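Local coordinates for hemin ABC transporter, periplasmic hemin-binding protein HutB (Vibrio cholerae, PDB 5KHL) that binds heme in the periplasm and probably hands it to an inner-membrane ABC transporter for uptake, at residues N102-R113 / G252-Q260; T174-H182 / A262-Y270. All blocks are in the same frame, centred on the assembly; numbering follows the deposited sequence.

Contact 1: residues N102-R113 / G252-Q260; sequences NSDSTPQGLLTR and GGLGLKSLQ
Arg113 and the backbone of Leu254 meet at a single water. The water oxygen accepts a hydrogen bond from Arg113 NH1 at 2.9 Å and, weakly, one from Leu254 N. It donates to Thr106 O and also to Asp104 O, though the Asp104 leg is modelled suspiciously short. The guanidinium is sandwiched between Gly252 O and Gly253 N on one face and Leu110 CA on the other, all offset toward the rim, with the water and Asn102 OD1 in its plane at the edge. NH2 is modelled too close to Leu254 O, so the exact seat of that nitrogen is doubtful.

Beside this polar patch Leu254 reaches into the turn that starts helix 107-120. With CG anti to its backbone N (chi1 -172°), it lays CD2 against Pro107, Leu254 CD2 coming 3.5 Å from Pro107 CA. In return Leu110 spreads its fork over Leu254 O and Gly255, bringing Leu110 CD2 to 4.3 Å from Leu259 CD1. Local bonds fix both partners: Asn102 OD1 accepts from Asp104 N in an Asx turn, Thr106 OG1 N-caps its helix through Gly109 N, and Ser258 OG takes Gly255 N at 2.6 Å. The peptide before Gly253 is cis.

Helix 24-32 packs on Arg113 and helix 125-143 on Leu110. The loops and first turns of two helices are thus joined with no direct hydrogen bond assigned between them: the water bonds the carbonyls of Asp104 and Thr106, Arg113 holds the water through NH1, and the arginine's charge is probably softened by the carbonyl dipoles around it.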
ATOM      1  N   ASN A 102      -7.251 -10.190  -3.511  1.00 48.67           N
ATOM      2  CA  ASN A 102      -5.814 -10.125  -3.830  1.00 48.78           C
ATOM      3  C   ASN A 102      -4.992  -9.201  -2.927  1.00 43.76           C
ATOM      4  O   ASN A 102      -5.420  -8.109  -2.622  1.00 37.50           O
ATOM      5  CB  ASN A 102      -5.613  -9.679  -5.285  1.00 51.01           C
ATOM      6  CG  ASN A 102      -4.139  -9.728  -5.725  1.00 54.07           C
ATOM      7  OD1 ASN A 102      -3.355  -8.815  -5.428  1.00 43.98           O
ATOM      8  ND2 ASN A 102      -3.764 -10.798  -6.445  1.00 43.04           N
ATOM      9  N   SER A 103      -3.790  -9.618  -2.538  1.00 42.92           N
ATOM     10  CA  SER A 103      -2.876  -8.692  -1.875  1.00 41.89           C
ATOM     11  C   SER A 103      -1.393  -8.795  -2.319  1.00 57.32           C
ATOM     12  O   SER A 103      -0.510  -8.548  -1.493  1.00 51.80           O
ATOM     13  CB  SER A 103      -2.970  -8.858  -0.348  1.00 43.44           C
ATOM     14  OG  SER A 103      -2.886 -10.207   0.063  1.00 45.59           O
ATOM     15  N   ASP A 104      -1.129  -9.140  -3.593  1.00 44.14           N
ATOM     16  CA  ASP A 104       0.219  -9.017  -4.206  1.00 61.59           C
ATOM     17  C   ASP A 104       0.744  -7.607  -4.213  1.00 44.40           C
ATOM     18  O   ASP A 104      -0.018  -6.653  -4.180  1.00 42.16           O
ATOM     19  CB  ASP A 104       0.268  -9.426  -5.693  1.00 56.17           C
ATOM     20  CG  ASP A 104      -0.405 -10.705  -5.971  1.00 66.69           C
ATOM     21  OD1 ASP A 104      -0.361 -11.607  -5.110  1.00 80.33           O
ATOM     22  OD2 ASP A 104      -0.969 -10.812  -7.072  1.00 73.22           O
ATOM     23  N   SER A 105       2.052  -7.505  -4.398  1.00 40.77           N
ATOM     24  CA  SER A 105       2.695  -6.240  -4.663  1.00 40.36           C
ATOM     25  C   SER A 105       2.782  -5.944  -6.173  1.00 48.32           C
ATOM     26  O   SER A 105       3.463  -5.014  -6.588  1.00 47.93           O
ATOM     27  CB  SER A 105       4.079  -6.247  -4.041  1.00 44.11           C
ATOM     28  OG  SER A 105       4.774  -7.402  -4.436  1.00 47.63           O
ATOM     29  N   THR A 106       2.080  -6.714  -6.994  1.00 36.82           N
ATOM     30  CA  THR A 106       2.207  -6.546  -8.436  1.00 37.22           C
ATOM     31  C   THR A 106       1.111  -5.692  -9.059  1.00 34.50           C
ATOM     32  O   THR A 106      -0.005  -5.652  -8.584  1.00 32.54           O
ATOM     33  CB  THR A 106       2.201  -7.897  -9.149  1.00 39.54           C
ATOM     34  OG1 THR A 106       0.858  -8.385  -9.207  1.00 38.16           O
ATOM     35  CG2 THR A 106       3.082  -8.888  -8.415  1.00 42.86           C
ATOM     36  N   PRO A 107       1.429  -5.016 -10.155  1.00 34.57           N
ATOM     37  CA  PRO A 107       0.371  -4.356 -10.921  1.00 33.06           C
ATOM     38  C   PRO A 107      -0.782  -5.288 -11.326  1.00 37.33           C
ATOM     39  O   PRO A 107      -1.939  -4.866 -11.309  1.00 50.38           O
ATOM     40  CB  PRO A 107       1.113  -3.844 -12.153  1.00 34.78           C
ATOM     41  CG  PRO A 107       2.519  -3.655 -11.679  1.00 36.45           C
ATOM     42  CD  PRO A 107       2.774  -4.746 -10.704  1.00 37.02           C
ATOM     43  N   GLN A 108      -0.502  -6.533 -11.683  1.00 44.22           N
ATOM     44  CA  GLN A 108      -1.609  -7.407 -12.088  1.00 47.04           C
ATOM     45  C   GLN A 108      -2.469  -7.732 -10.870  1.00 46.10           C
ATOM     46  O   GLN A 108      -3.666  -7.995 -11.000  1.00 43.91           O
ATOM     47  CB  GLN A 108      -1.115  -8.689 -12.776  1.00 48.36           C
ATOM     48  CG  GLN A 108      -0.067  -9.491 -12.032  1.00 67.26           C
ATOM     49  CD  GLN A 108       1.371  -9.031 -12.304  1.00 68.74           C
ATOM     50  OE1 GLN A 108       1.653  -7.834 -12.500  1.00 61.74           O
ATOM     51  NE2 GLN A 108       2.293  -9.990 -12.300  1.00 68.47           N
ATOM     52  N   GLY A 109      -1.849  -7.693  -9.690  1.00 41.25           N
ATOM     53  CA  GLY A 109      -2.570  -7.903  -8.459  1.00 40.10           C
ATOM     54  C   GLY A 109      -3.651  -6.839  -8.343  1.00 37.73           C
ATOM     55  O   GLY A 109      -4.790  -7.153  -8.021  1.00 44.85           O
ATOM     56  N   LEU A 110      -3.295  -5.588  -8.640  1.00 39.03           N
ATOM     57  CA  LEU A 110      -4.251  -4.488  -8.654  1.00 37.60           C
ATOM     58  C   LEU A 110      -5.383  -4.703  -9.662  1.00 44.72           C
ATOM     59  O   LEU A 110      -6.546  -4.498  -9.337  1.00 45.83           O
ATOM     60  CB  LEU A 110      -3.524  -3.169  -8.943  1.00 43.43           C
ATOM     61  CG  LEU A 110      -4.376  -1.916  -9.152  1.00 40.24           C
ATOM     62  CD1 LEU A 110      -5.410  -1.758  -8.024  1.00 43.63           C
ATOM     63  CD2 LEU A 110      -3.492  -0.671  -9.231  1.00 41.29           C
ATOM     64  N   LEU A 111      -5.040  -5.114 -10.876  1.00 42.10           N
ATOM     65  CA  LEU A 111      -6.051  -5.333 -11.901  1.00 50.63           C
ATOM     66  C   LEU A 111      -6.990  -6.462 -11.486  1.00 40.36           C
ATOM     67  O   LEU A 111      -8.193  -6.382 -11.702  1.00 41.66           O
ATOM     68  CB  LEU A 111      -5.408  -5.651 -13.261  1.00 55.32           C
ATOM     69  CG  LEU A 111      -4.507  -4.602 -13.912  1.00 44.68           C
ATOM     70  CD1 LEU A 111      -3.821  -5.197 -15.127  1.00 43.38           C
ATOM     71  CD2 LEU A 111      -5.269  -3.358 -14.303  1.00 41.06           C
ATOM     72  N   THR A 112      -6.436  -7.510 -10.887  1.00 44.08           N
ATOM     73  CA  THR A 112      -7.226  -8.625 -10.354  1.00 50.31           C
ATOM     74  C   THR A 112      -8.136  -8.184  -9.186  1.00 56.36           C
ATOM     75  O   THR A 112      -9.310  -8.586  -9.092  1.00 59.99           O
ATOM     76  CB  THR A 112      -6.288  -9.773  -9.869  1.00 48.21           C
ATOM     77  OG1 THR A 112      -5.478 -10.230 -10.960  1.00 48.16           O
ATOM     78  CG2 THR A 112      -7.077 -10.938  -9.314  1.00 46.88           C
ATOM     79  N   ARG A 113      -7.582  -7.360  -8.303  1.00 48.25           N
ATOM     80  CA  ARG A 113      -8.325  -6.820  -7.172  1.00 43.48           C
ATOM     81  C   ARG A 113      -9.530  -6.012  -7.648  1.00 48.81           C
ATOM     82  O   ARG A 113     -10.627  -6.124  -7.092  1.00 38.85           O
ATOM     83  CB  ARG A 113      -7.401  -5.962  -6.294  1.00 40.07           C
ATOM     84  CG  ARG A 113      -7.833  -5.856  -4.821  1.00 48.53           C
ATOM     85  CD  ARG A 113      -6.620  -5.704  -3.876  1.00 32.91           C
ATOM     86  NE  ARG A 113      -5.811  -4.567  -4.256  1.00 36.88           N
ATOM     87  CZ  ARG A 113      -4.568  -4.632  -4.706  1.00 37.29           C
ATOM     88  NH1 ARG A 113      -3.934  -5.791  -4.809  1.00 35.47           N
ATOM     89  NH2 ARG A 113      -3.961  -3.514  -5.041  1.00 37.47           N
ATOM     90  N   GLY A 252      -1.891  -3.401   1.380  1.00 41.34           N
ATOM     91  CA  GLY A 252      -2.983  -4.070   0.708  1.00 41.33           C
ATOM     92  C   GLY A 252      -2.935  -4.841  -0.619  1.00 40.13           C
ATOM     93  O   GLY A 252      -3.875  -5.607  -0.833  1.00 75.41           O
ATOM     94  N   GLY A 253      -1.967  -4.682  -1.530  1.00 45.32           N
ATOM     95  CA  GLY A 253      -0.840  -3.771  -1.506  1.00 41.67           C
ATOM     96  C   GLY A 253      -0.751  -2.706  -2.605  1.00 40.30           C
ATOM     97  O   GLY A 253      -0.901  -1.527  -2.281  1.00 55.03           O
ATOM     98  N   LEU A 254      -0.482  -3.055  -3.871  1.00 37.86           N
ATOM     99  CA  LEU A 254      -0.341  -1.989  -4.900  1.00 36.96           C
ATOM    100  C   LEU A 254      -1.692  -1.474  -5.360  1.00 37.23           C
ATOM    101  O   LEU A 254      -2.495  -2.210  -5.914  1.00 37.73           O
ATOM    102  CB  LEU A 254       0.460  -2.437  -6.125  1.00 41.55           C
ATOM    103  CG  LEU A 254       0.793  -1.296  -7.128  1.00 40.71           C
ATOM    104  CD1 LEU A 254       2.041  -0.491  -6.741  1.00 35.40           C
ATOM    105  CD2 LEU A 254       0.909  -1.783  -8.584  1.00 36.42           C
ATOM    106  N   GLY A 255      -1.938  -0.193  -5.139  1.00 40.12           N
ATOM    107  CA  GLY A 255      -3.255   0.361  -5.389  1.00 40.63           C
ATOM    108  C   GLY A 255      -3.251   1.708  -6.081  1.00 40.38           C
ATOM    109  O   GLY A 255      -2.243   2.112  -6.667  1.00 39.77           O
ATOM    110  N   LEU A 256      -4.388   2.401  -6.011  1.00 41.33           N
ATOM    111  CA  LEU A 256      -4.566   3.668  -6.704  1.00 41.52           C
ATOM    112  C   LEU A 256      -3.706   4.759  -6.082  1.00 46.53           C
ATOM    113  O   LEU A 256      -3.083   5.565  -6.794  1.00 46.22           O
ATOM    114  CB  LEU A 256      -6.032   4.078  -6.691  1.00 43.08           C
ATOM    115  CG  LEU A 256      -7.001   3.014  -7.216  1.00 48.30           C
ATOM    116  CD1 LEU A 256      -8.408   3.583  -7.291  1.00 45.28           C
ATOM    117  CD2 LEU A 256      -6.563   2.476  -8.586  1.00 50.85           C
ATOM    118  N   LYS A 257      -3.670   4.771  -4.751  1.00 48.55           N
ATOM    119  CA  LYS A 257      -2.779   5.651  -3.994  1.00 53.62           C
ATOM    120  C   LYS A 257      -1.298   5.387  -4.317  1.00 47.93           C
ATOM    121  O   LYS A 257      -0.510   6.321  -4.424  1.00 42.93           O
ATOM    122  CB  LYS A 257      -3.026   5.484  -2.490  1.00 63.50           C
ATOM    123  CG  LYS A 257      -2.416   6.575  -1.620  1.00 71.18           C
ATOM    124  CD  LYS A 257      -3.065   7.935  -1.882  1.00 76.62           C
ATOM    125  CE  LYS A 257      -2.058   9.083  -1.715  1.00 72.88           C
ATOM    126  NZ  LYS A 257      -1.501   9.163  -0.343  1.00 62.42           N
ATOM    127  N   SER A 258      -0.937   4.113  -4.470  1.00 43.44           N
ATOM    128  CA  SER A 258       0.420   3.732  -4.850  1.00 38.81           C
ATOM    129  C   SER A 258       0.823   4.413  -6.143  1.00 44.55           C
ATOM    130  O   SER A 258       1.875   5.038  -6.226  1.00 52.14           O
ATOM    131  CB  SER A 258       0.544   2.223  -5.016  1.00 38.41           C
ATOM    132  OG  SER A 258      -0.261   1.532  -4.088  1.00 39.12           O
ATOM    133  N   LEU A 259      -0.035   4.293  -7.148  1.00 39.06           N
ATOM    134  CA  LEU A 259       0.188   4.920  -8.440  1.00 37.26           C
ATOM    135  C   LEU A 259       0.303   6.456  -8.359  1.00 41.22           C
ATOM    136  O   LEU A 259       1.146   7.055  -9.032  1.00 39.25           O
ATOM    137  CB  LEU A 259      -0.943   4.527  -9.397  1.00 41.77           C
ATOM    138  CG  LEU A 259      -1.129   3.035  -9.703  1.00 39.61           C
ATOM    139  CD1 LEU A 259      -1.884   2.865 -10.997  1.00 38.29           C
ATOM    140  CD2 LEU A 259       0.212   2.314  -9.778  1.00 39.06           C
ATOM    141  N   GLN A 260      -0.553   7.071  -7.541  1.00 38.81           N
ATOM    142  CA  GLN A 260      -0.556   8.514  -7.310  1.00 54.39           C
ATOM    143  C   GLN A 260       0.717   9.010  -6.597  1.00 40.77           C
ATOM    144  O   GLN A 260       1.304  10.007  -6.999  1.00 42.12           O
ATOM    145  CB  GLN A 260      -1.810   8.925  -6.506  1.00 50.19           C
ATOM    146  CG  GLN A 260      -2.461  10.260  -6.939  1.00 75.10           C
ATOM    147  CD  GLN A 260      -3.293  10.178  -8.240  1.00 97.76           C
ATOM    148  OE1 GLN A 260      -3.968   9.179  -8.509  1.00104.19           O
ATOM    149  NE2 GLN A 260      -3.240  11.242  -9.043  1.00 99.51           N
TER
HETATM  150  O   HOH W   1      -1.274  -5.670  -6.031  1.00 38.31           O

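Contact 2: residues T174-H182 / A262-Y270; sequences TIIGLIGAH and AQRIQTLLY
Gln266, in the last turns of helix 256-269, and Tyr270, just past its end, each hydrogen-bond a carbonyl of the turn that ends helix 171-178. Gln266 NE2 donates a hydrogen bond to Ile179 O at 2.7 Å, fairly straight (152° at the hydrogen), but it arrives well above the carbonyl plane rather than within it. Tyr270 OH donates to Gly180 O, likewise at 2.7 Å and from above the plane. Ile179 O also sits at the edge of the tyrosine ring, 3.3 Å from Tyr270 CE2, so the amide and the ring edge meet at one oxygen.

Beside these bonds runs an apolar seam. Ile179 CG2 packs on Ala262 CB at 3.8 Å, and Ile175 CG2 touches the same Ala262 CB at 4.0 Å. The other branch of Ile179, set by CG1 lying between its backbone N and carbonyl carbon (chi1 77°), leads CD1 to Leu269 CD2, the two side chains crossing at about a right angle. Leu269 CD2 continues to Ala181 CB at 3.8 Å.

The next shell holds these groups in place. Gln266 runs extended from CG anti to its backbone N (chi1 -176°), and its NE2 also donates to Leu141 O, which fixes the amide's rotation. Leu269 CG lies over the centre of one face of the Tyr270 ring, and the tyrosine hydroxyl is further bonded to Lys150 N. On the other side, Gly180 N bonds Gly177 O and Ala181 N bonds Ile176 O, with Gly180 at positive phi. This is a Schellman motif ending helix 171-178, docked on the last turns of helix 256-269 within the C-terminal lobe of a two-lobed periplasmic binding protein.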
ATOM      1  N   THR A 174       7.818  -2.346  -6.113  1.00 35.62           N
ATOM      2  CA  THR A 174       7.074  -2.161  -7.353  1.00 35.66           C
ATOM      3  C   THR A 174       6.996  -0.670  -7.717  1.00 44.68           C
ATOM      4  O   THR A 174       7.154  -0.281  -8.891  1.00 49.36           O
ATOM      5  CB  THR A 174       5.659  -2.747  -7.226  1.00 35.99           C
ATOM      6  OG1 THR A 174       5.743  -4.145  -6.955  1.00 36.73           O
ATOM      7  CG2 THR A 174       4.835  -2.530  -8.472  1.00 36.30           C
ATOM      8  N   ILE A 175       6.797   0.164  -6.698  1.00 39.51           N
ATOM      9  CA  ILE A 175       6.651   1.600  -6.895  1.00 43.77           C
ATOM     10  C   ILE A 175       7.944   2.222  -7.428  1.00 43.97           C
ATOM     11  O   ILE A 175       7.903   3.074  -8.311  1.00 38.16           O
ATOM     12  CB  ILE A 175       6.198   2.291  -5.581  1.00 36.39           C
ATOM     13  CG1 ILE A 175       4.715   1.985  -5.347  1.00 36.63           C
ATOM     14  CG2 ILE A 175       6.469   3.817  -5.591  1.00 36.76           C
ATOM     15  CD1 ILE A 175       4.233   2.356  -3.941  1.00 44.97           C
ATOM     16  N   ILE A 176       9.078   1.783  -6.893  1.00 37.47           N
ATOM     17  CA  ILE A 176      10.389   2.205  -7.369  1.00 44.32           C
ATOM     18  C   ILE A 176      10.615   1.833  -8.861  1.00 43.49           C
ATOM     19  O   ILE A 176      11.128   2.643  -9.642  1.00 39.86           O
ATOM     20  CB  ILE A 176      11.504   1.592  -6.489  1.00 39.31           C
ATOM     21  CG1 ILE A 176      11.501   2.243  -5.116  1.00 39.03           C
ATOM     22  CG2 ILE A 176      12.878   1.787  -7.106  1.00 48.67           C
ATOM     23  CD1 ILE A 176      12.314   1.466  -4.084  1.00 39.60           C
ATOM     24  N   GLY A 177      10.228   0.621  -9.249  1.00 38.41           N
ATOM     25  CA  GLY A 177      10.304   0.223 -10.647  1.00 39.33           C
ATOM     26  C   GLY A 177       9.418   1.105 -11.512  1.00 39.77           C
ATOM     27  O   GLY A 177       9.842   1.572 -12.560  1.00 45.93           O
ATOM     28  N   LEU A 178       8.191   1.352 -11.052  1.00 42.77           N
ATOM     29  CA  LEU A 178       7.230   2.151 -11.804  1.00 40.75           C
ATOM     30  C   LEU A 178       7.643   3.608 -11.978  1.00 46.96           C
ATOM     31  O   LEU A 178       7.330   4.213 -13.008  1.00 51.68           O
ATOM     32  CB  LEU A 178       5.849   2.076 -11.154  1.00 52.25           C
ATOM     33  CG  LEU A 178       5.108   0.759 -11.405  1.00 48.53           C
ATOM     34  CD1 LEU A 178       3.857   0.649 -10.563  1.00 49.19           C
ATOM     35  CD2 LEU A 178       4.751   0.641 -12.871  1.00 49.89           C
ATOM     36  N   ILE A 179       8.348   4.185 -11.004  1.00 40.58           N
ATOM     37  CA  ILE A 179       8.842   5.543 -11.192  1.00 39.64           C
ATOM     38  C   ILE A 179      10.070   5.535 -12.105  1.00 44.75           C
ATOM     39  O   ILE A 179      10.591   6.589 -12.466  1.00 44.52           O
ATOM     40  CB  ILE A 179       9.198   6.242  -9.866  1.00 52.88           C
ATOM     41  CG1 ILE A 179      10.542   5.742  -9.332  1.00 53.03           C
ATOM     42  CG2 ILE A 179       8.036   6.137  -8.856  1.00 43.26           C
ATOM     43  CD1 ILE A 179      10.725   5.939  -7.841  1.00 56.22           C
ATOM     44  N   GLY A 180      10.521   4.346 -12.488  1.00 42.01           N
ATOM     45  CA  GLY A 180      11.627   4.222 -13.418  1.00 48.47           C
ATOM     46  C   GLY A 180      12.974   4.290 -12.732  1.00 54.69           C
ATOM     47  O   GLY A 180      13.950   4.754 -13.318  1.00 59.61           O
ATOM     48  N   ALA A 181      13.033   3.838 -11.483  1.00 40.99           N
ATOM     49  CA  ALA A 181      14.307   3.760 -10.796  1.00 45.40           C
ATOM     50  C   ALA A 181      14.748   2.299 -10.641  1.00 44.70           C
ATOM     51  O   ALA A 181      13.962   1.373 -10.874  1.00 48.97           O
ATOM     52  CB  ALA A 181      14.226   4.452  -9.435  1.00 40.89           C
ATOM     53  N   HIS A 182      16.015   2.111 -10.289  1.00 46.61           N
ATOM     54  CA  HIS A 182      16.512   0.838  -9.768  1.00 50.17           C
ATOM     55  C   HIS A 182      16.313   0.749  -8.258  1.00 43.76           C
ATOM     56  O   HIS A 182      16.625   1.690  -7.526  1.00 46.53           O
ATOM     57  CB  HIS A 182      18.006   0.651 -10.054  1.00 56.08           C
ATOM     58  CG  HIS A 182      18.367   0.665 -11.506  1.00 72.15           C
ATOM     59  ND1 HIS A 182      17.943  -0.303 -12.387  1.00 76.16           N
ATOM     60  CD2 HIS A 182      19.150   1.512 -12.219  1.00 80.89           C
ATOM     61  CE1 HIS A 182      18.434  -0.044 -13.589  1.00 80.94           C
ATOM     62  NE2 HIS A 182      19.171   1.049 -13.512  1.00 82.61           N
ATOM     63  N   ALA A 262       3.536   7.328  -6.648  1.00 36.99           N
ATOM     64  CA  ALA A 262       4.600   7.016  -7.602  1.00 43.33           C
ATOM     65  C   ALA A 262       4.804   8.167  -8.573  1.00 38.36           C
ATOM     66  O   ALA A 262       5.938   8.590  -8.781  1.00 44.52           O
ATOM     67  CB  ALA A 262       4.293   5.707  -8.359  1.00 35.52           C
ATOM     68  N   GLN A 263       3.711   8.669  -9.152  1.00 39.81           N
ATOM     69  CA  GLN A 263       3.762   9.852 -10.022  1.00 50.53           C
ATOM     70  C   GLN A 263       4.380  11.016  -9.286  1.00 47.30           C
ATOM     71  O   GLN A 263       5.318  11.651  -9.779  1.00 45.63           O
ATOM     72  CB  GLN A 263       2.373  10.281 -10.511  1.00 55.36           C
ATOM     73  CG  GLN A 263       1.614   9.285 -11.360  1.00 65.00           C
ATOM     74  CD  GLN A 263       0.220   9.790 -11.718  1.00 81.75           C
ATOM     75  OE1 GLN A 263       0.054  10.937 -12.129  1.00 94.02           O
ATOM     76  NE2 GLN A 263      -0.788   8.938 -11.545  1.00 84.18           N
ATOM     77  N   ARG A 264       3.840  11.287  -8.101  1.00 43.41           N
ATOM     78  CA  ARG A 264       4.276  12.422  -7.304  1.00 44.17           C
ATOM     79  C   ARG A 264       5.759  12.322  -6.984  1.00 48.64           C
ATOM     80  O   ARG A 264       6.459  13.325  -6.998  1.00 55.25           O
ATOM     81  CB  ARG A 264       3.472  12.540  -6.008  1.00 44.47           C
ATOM     82  CG  ARG A 264       3.850  13.790  -5.207  1.00 47.22           C
ATOM     83  CD  ARG A 264       3.191  13.826  -3.842  1.00 54.41           C
ATOM     84  NE  ARG A 264       3.573  12.673  -3.035  1.00 53.92           N
ATOM     85  CZ  ARG A 264       4.660  12.614  -2.279  1.00 52.52           C
ATOM     86  NH1 ARG A 264       5.483  13.647  -2.206  1.00 57.52           N
ATOM     87  NH2 ARG A 264       4.921  11.519  -1.596  1.00 44.78           N
ATOM     88  N   ILE A 265       6.248  11.115  -6.722  1.00 50.25           N
ATOM     89  CA  ILE A 265       7.664  10.939  -6.402  1.00 47.43           C
ATOM     90  C   ILE A 265       8.552  10.947  -7.660  1.00 48.94           C
ATOM     91  O   ILE A 265       9.661  11.464  -7.631  1.00 61.57           O
ATOM     92  CB  ILE A 265       7.899   9.648  -5.603  1.00 49.94           C
ATOM     93  CG1 ILE A 265       7.094   9.689  -4.305  1.00 49.70           C
ATOM     94  CG2 ILE A 265       9.391   9.486  -5.248  1.00 53.80           C
ATOM     95  CD1 ILE A 265       6.929   8.358  -3.657  1.00 46.36           C
ATOM     96  N   GLN A 266       8.064  10.418  -8.774  1.00 42.52           N
ATOM     97  CA  GLN A 266       8.841  10.450 -10.028  1.00 49.98           C
ATOM     98  C   GLN A 266       9.147  11.884 -10.460  1.00 49.23           C
ATOM     99  O   GLN A 266      10.209  12.173 -11.004  1.00 52.92           O
ATOM    100  CB  GLN A 266       8.097   9.710 -11.148  1.00 42.85           C
ATOM    101  CG  GLN A 266       8.861   9.611 -12.453  1.00 54.50           C
ATOM    102  CD  GLN A 266       8.091   8.846 -13.545  1.00 58.20           C
ATOM    103  OE1 GLN A 266       6.996   9.243 -13.946  1.00 58.43           O
ATOM    104  NE2 GLN A 266       8.669   7.746 -14.021  1.00 59.75           N
ATOM    105  N   THR A 267       8.202  12.780 -10.212  1.00 50.82           N
ATOM    106  CA  THR A 267       8.377  14.184 -10.508  1.00 53.48           C
ATOM    107  C   THR A 267       9.520  14.750  -9.655  1.00 57.35           C
ATOM    108  O   THR A 267      10.247  15.659 -10.077  1.00 58.36           O
ATOM    109  CB  THR A 267       7.058  14.963 -10.253  1.00 62.24           C
ATOM    110  OG1 THR A 267       6.072  14.557 -11.206  1.00 57.06           O
ATOM    111  CG2 THR A 267       7.263  16.469 -10.358  1.00 62.67           C
ATOM    112  N   LEU A 268       9.689  14.206  -8.453  1.00 52.77           N
ATOM    113  CA  LEU A 268      10.777  14.651  -7.570  1.00 54.26           C
ATOM    114  C   LEU A 268      12.118  14.075  -8.008  1.00 58.11           C
ATOM    115  O   LEU A 268      13.148  14.756  -7.914  1.00 55.41           O
ATOM    116  CB  LEU A 268      10.489  14.262  -6.118  1.00 48.91           C
ATOM    117  CG  LEU A 268       9.204  14.884  -5.566  1.00 49.80           C
ATOM    118  CD1 LEU A 268       8.811  14.269  -4.235  1.00 48.66           C
ATOM    119  CD2 LEU A 268       9.380  16.394  -5.434  1.00 53.63           C
ATOM    120  N   LEU A 269      12.090  12.829  -8.497  1.00 49.92           N
ATOM    121  CA  LEU A 269      13.298  12.090  -8.839  1.00 54.89           C
ATOM    122  C   LEU A 269      13.836  12.484 -10.215  1.00 61.24           C
ATOM    123  O   LEU A 269      15.038  12.418 -10.461  1.00 65.65           O
ATOM    124  CB  LEU A 269      13.017  10.585  -8.802  1.00 50.12           C
ATOM    125  CG  LEU A 269      14.213   9.664  -9.028  1.00 46.52           C
ATOM    126  CD1 LEU A 269      15.151   9.804  -7.855  1.00 46.88           C
ATOM    127  CD2 LEU A 269      13.778   8.207  -9.236  1.00 43.87           C
ATOM    128  N   TYR A 270      12.933  12.883 -11.106  1.00 54.03           N
ATOM    129  CA  TYR A 270      13.298  13.312 -12.454  1.00 60.14           C
ATOM    130  C   TYR A 270      12.575  14.607 -12.816  1.00 62.26           C
ATOM    131  O   TYR A 270      11.501  14.575 -13.410  1.00 66.20           O
ATOM    132  CB  TYR A 270      12.967  12.231 -13.513  1.00 52.51           C
ATOM    133  CG  TYR A 270      13.562  10.855 -13.261  1.00 47.15           C
ATOM    134  CD1 TYR A 270      14.936  10.650 -13.307  1.00 47.77           C
ATOM    135  CD2 TYR A 270      12.740   9.755 -13.002  1.00 44.04           C
ATOM    136  CE1 TYR A 270      15.480   9.388 -13.069  1.00 46.05           C
ATOM    137  CE2 TYR A 270      13.270   8.501 -12.768  1.00 42.40           C
ATOM    138  CZ  TYR A 270      14.643   8.320 -12.800  1.00 43.41           C
ATOM    139  OH  TYR A 270      15.179   7.078 -12.576  1.00 42.18           O
TER

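In the fold
Both contacts use helix 256-269, contact 1 at its start and contact 2 at its last turns, with centres about 16 Å apart. They also touch: Ser105 O lies 2.5 Å from Thr174 OG1, a probable hydrogen bond, and Ile175 packs on Ser258. Contact 2 is the buried one, two helix ends joined by direct side-chain-to-carbonyl bonds and an aliphatic seam. Contact 1, nearer the chain's centre, is only partly buried and adds a water and an arginine to apolar packing around Leu254 and Leu110. Helix 125-143 packs against both, consistent with the long helix that links the lobes in this family of binding proteins.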